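Local coordinates for shikimate dehydrogenase-like protein HI_0607 (Haemophilus influenzae, PDB 1NPY), which catalyses the NADP(+)-dependent oxidation of shikimate to 3-dehydroshikimate in vitro, though so slowly that shikimate may not be its biological substrate, at residues A120-H125 with I178-T183. Numbering follows the deposited sequence.
Sequences AKVIVH and ILVNVT
Val124 meets Val182, the residue just past strand 178-181, at the end of the closely packed face, CG1 of Val124 lying 3.6 Å from CG2 of Val182. With CG1 of Val182 anti to its carbonyl carbon (chi1 -63°), CG2 falls between backbone N and carbonyl carbon and is pressed to within 3.1 Å of His125 O. Further back on the same face, Val122 CG1 touches Val180 CG2 at 4.1 Å, and the CD1 end of Ile178 lies against Ala120 CB and Val122 CG2. Helix 131-140 closes over this aliphatic layer, Val134 reaching Val124, Val180 and Val182. Five backbone hydrogen bonds join 120-125 to 178-183, alternating in direction from Ile178 N to Lys121 O through to Val182 N to His125 O; the bond from His125 N to Val180 O is 2.8 Å long. The pair forms the centre of the six-stranded parallel sheet of a Rossmann-type domain, where the chain crosses from one half of the sheet to the other. Both strands end beside the probable NADP(+) site: Gly126 and Ser184, binding residues by similarity, directly follow 120-125 and 178-183. On the other face the side chains of Ile123 and Leu179 come no nearer than 4.5 Å, between Ile123 CB and Leu179 CD2, and Phe202 of helix 200-205 touches both. Toward the partly exposed end, Thr183 CG2 lies over a face of the His125 imidazole, a CH-pi contact 3.8 Å from the ring centroid and offset toward the rim. The ring also stacks with Tyr149, while ND1 bonds Ala197 O. Asn181 OD1 fixes the turn that follows the strand: Thr183 OG1 approaches in the carbonyl plane, on a lone pair, at 2.6 Å, while Thr183 N, at 3.1 Å and above that plane, gives the Asx turn. Asn181 ND2 is held by Asp211 of the adjoining strand 208-211.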
ATOM      1  N   ALA A 120      15.968 -15.637  -1.753  1.00 18.68           N
ATOM      2  CA  ALA A 120      16.593 -14.607  -2.576  1.00 17.46           C
ATOM      3  C   ALA A 120      17.010 -13.402  -1.739  1.00 18.41           C
ATOM      4  O   ALA A 120      16.370 -13.077  -0.740  1.00 17.84           O
ATOM      5  CB  ALA A 120      15.622 -14.178  -3.654  1.00 19.04           C
ATOM      6  N   LYS A 121      18.039 -12.703  -2.209  1.00 17.06           N
ATOM      7  CA  LYS A 121      18.546 -11.488  -1.592  1.00 16.89           C
ATOM      8  C   LYS A 121      17.717 -10.290  -2.062  1.00 16.03           C
ATOM      9  O   LYS A 121      17.480 -10.127  -3.268  1.00 14.16           O
ATOM     10  CB  LYS A 121      20.012 -11.278  -1.950  1.00 17.72           C
ATOM     11  CG  LYS A 121      20.983 -12.226  -1.244  1.00 21.43           C
ATOM     12  CD  LYS A 121      22.352 -12.243  -1.911  1.00 25.41           C
ATOM     13  CE  LYS A 121      22.999 -10.876  -1.871  1.00 28.90           C
ATOM     14  NZ  LYS A 121      24.446 -10.859  -2.245  1.00 31.26           N
ATOM     15  N   VAL A 122      17.194  -9.545  -1.091  1.00 14.88           N
ATOM     16  CA  VAL A 122      16.353  -8.372  -1.351  1.00 13.93           C
ATOM     17  C   VAL A 122      17.090  -7.089  -0.956  1.00 13.61           C
ATOM     18  O   VAL A 122      17.740  -7.046   0.076  1.00 14.16           O
ATOM     19  CB  VAL A 122      15.058  -8.438  -0.519  1.00 13.86           C
ATOM     20  CG1 VAL A 122      14.128  -7.269  -0.849  1.00 14.21           C
ATOM     21  CG2 VAL A 122      14.359  -9.767  -0.800  1.00 13.90           C
ATOM     22  N   ILE A 123      16.986  -6.035  -1.766  1.00 12.84           N
ATOM     23  CA  ILE A 123      17.351  -4.686  -1.348  1.00 12.43           C
ATOM     24  C   ILE A 123      16.165  -3.759  -1.513  1.00 11.93           C
ATOM     25  O   ILE A 123      15.566  -3.706  -2.587  1.00 10.90           O
ATOM     26  CB  ILE A 123      18.581  -4.144  -2.118  1.00 12.17           C
ATOM     27  CG1 ILE A 123      19.815  -4.993  -1.815  1.00 13.68           C
ATOM     28  CG2 ILE A 123      18.813  -2.666  -1.783  1.00 14.59           C
ATOM     29  CD1 ILE A 123      21.053  -4.437  -2.544  1.00 14.95           C
ATOM     30  N   VAL A 124      15.788  -3.091  -0.426  1.00 12.26           N
ATOM     31  CA  VAL A 124      14.771  -2.052  -0.417  1.00 12.20           C
ATOM     32  C   VAL A 124      15.445  -0.675  -0.433  1.00 12.83           C
ATOM     33  O   VAL A 124      16.250  -0.369   0.448  1.00 12.69           O
ATOM     34  CB  VAL A 124      13.859  -2.165   0.825  1.00 13.27           C
ATOM     35  CG1 VAL A 124      12.873  -1.025   0.863  1.00 14.30           C
ATOM     36  CG2 VAL A 124      13.102  -3.498   0.862  1.00 13.79           C
ATOM     37  N   HIS A 125      15.180   0.129  -1.459  1.00 12.69           N
ATOM     38  CA  HIS A 125      15.652   1.500  -1.525  1.00 12.78           C
ATOM     39  C   HIS A 125      14.557   2.393  -0.961  1.00 13.21           C
ATOM     40  O   HIS A 125      13.497   2.569  -1.552  1.00 14.65           O
ATOM     41  CB  HIS A 125      15.988   1.875  -2.972  1.00 12.01           C
ATOM     42  CG  HIS A 125      16.704   3.181  -3.129  1.00 14.09           C
ATOM     43  ND1 HIS A 125      17.083   3.665  -4.364  1.00 14.81           N
ATOM     44  CD2 HIS A 125      17.194   4.053  -2.219  1.00 17.53           C
ATOM     45  CE1 HIS A 125      17.744   4.800  -4.208  1.00 14.36           C
ATOM     46  NE2 HIS A 125      17.816   5.064  -2.914  1.00 14.21           N
ATOM     47  N   ILE A 178      16.151  -9.292  -5.844  1.00 12.55           N
ATOM     48  CA  ILE A 178      14.896  -8.564  -5.797  1.00 11.97           C
ATOM     49  C   ILE A 178      15.207  -7.128  -5.385  1.00 11.84           C
ATOM     50  O   ILE A 178      15.690  -6.866  -4.280  1.00 11.40           O
ATOM     51  CB  ILE A 178      13.892  -9.219  -4.827  1.00 12.68           C
ATOM     52  CG1 ILE A 178      13.569 -10.655  -5.266  1.00 12.36           C
ATOM     53  CG2 ILE A 178      12.606  -8.441  -4.749  1.00 13.02           C
ATOM     54  CD1 ILE A 178      12.773 -11.477  -4.234  1.00 15.12           C
ATOM     55  N   LEU A 179      14.907  -6.197  -6.284  1.00  9.62           N
ATOM     56  CA  LEU A 179      15.079  -4.774  -6.023  1.00 10.15           C
ATOM     57  C   LEU A 179      13.731  -4.101  -5.824  1.00  8.20           C
ATOM     58  O   LEU A 179      12.844  -4.218  -6.667  1.00  9.60           O
ATOM     59  CB  LEU A 179      15.785  -4.099  -7.194  1.00  9.10           C
ATOM     60  CG  LEU A 179      17.051  -4.840  -7.625  1.00 12.22           C
ATOM     61  CD1 LEU A 179      17.617  -4.100  -8.830  1.00 12.97           C
ATOM     62  CD2 LEU A 179      18.090  -4.858  -6.519  1.00 13.12           C
ATOM     63  N   VAL A 180      13.556  -3.448  -4.681  1.00  8.44           N
ATOM     64  CA  VAL A 180      12.289  -2.795  -4.385  1.00  8.72           C
ATOM     65  C   VAL A 180      12.532  -1.303  -4.200  1.00  8.00           C
ATOM     66  O   VAL A 180      13.353  -0.886  -3.379  1.00  8.93           O
ATOM     67  CB  VAL A 180      11.604  -3.337  -3.098  1.00  9.20           C
ATOM     68  CG1 VAL A 180      10.198  -2.825  -2.982  1.00 10.61           C
ATOM     69  CG2 VAL A 180      11.655  -4.842  -3.002  1.00 10.89           C
ATOM     70  N   ASN A 181      11.773  -0.486  -4.922  1.00  7.98           N
ATOM     71  CA  ASN A 181      11.857   0.954  -4.754  1.00  8.84           C
ATOM     72  C   ASN A 181      10.659   1.431  -3.928  1.00  9.81           C
ATOM     73  O   ASN A 181       9.498   1.195  -4.310  1.00  9.85           O
ATOM     74  CB  ASN A 181      11.833   1.706  -6.082  1.00 10.15           C
ATOM     75  CG  ASN A 181      11.819   3.215  -5.864  1.00  9.64           C
ATOM     76  OD1 ASN A 181      12.666   3.726  -5.139  1.00 12.04           O
ATOM     77  ND2 ASN A 181      10.884   3.916  -6.468  1.00  8.81           N
ATOM     78  N   VAL A 182      10.978   2.081  -2.810  1.00 10.88           N
ATOM     79  CA  VAL A 182      10.007   2.755  -1.962  1.00 12.01           C
ATOM     80  C   VAL A 182      10.366   4.237  -1.743  1.00 13.03           C
ATOM     81  O   VAL A 182       9.929   4.881  -0.783  1.00 13.82           O
ATOM     82  CB  VAL A 182       9.799   2.058  -0.598  1.00 12.47           C
ATOM     83  CG1 VAL A 182       9.225   0.672  -0.792  1.00 14.53           C
ATOM     84  CG2 VAL A 182      11.067   2.009   0.267  1.00 14.58           C
ATOM     85  N   THR A 183      11.135   4.793  -2.665  1.00 13.52           N
ATOM     86  CA  THR A 183      11.426   6.229  -2.672  1.00 13.26           C
ATOM     87  C   THR A 183      10.455   6.939  -3.606  1.00 14.05           C
ATOM     88  O   THR A 183       9.702   6.300  -4.355  1.00 12.95           O
ATOM     89  CB  THR A 183      12.852   6.558  -3.192  1.00 13.51           C
ATOM     90  OG1 THR A 183      12.982   6.201  -4.575  1.00 11.75           O
ATOM     91  CG2 THR A 183      13.995   5.834  -2.495  1.00 14.13           C
TER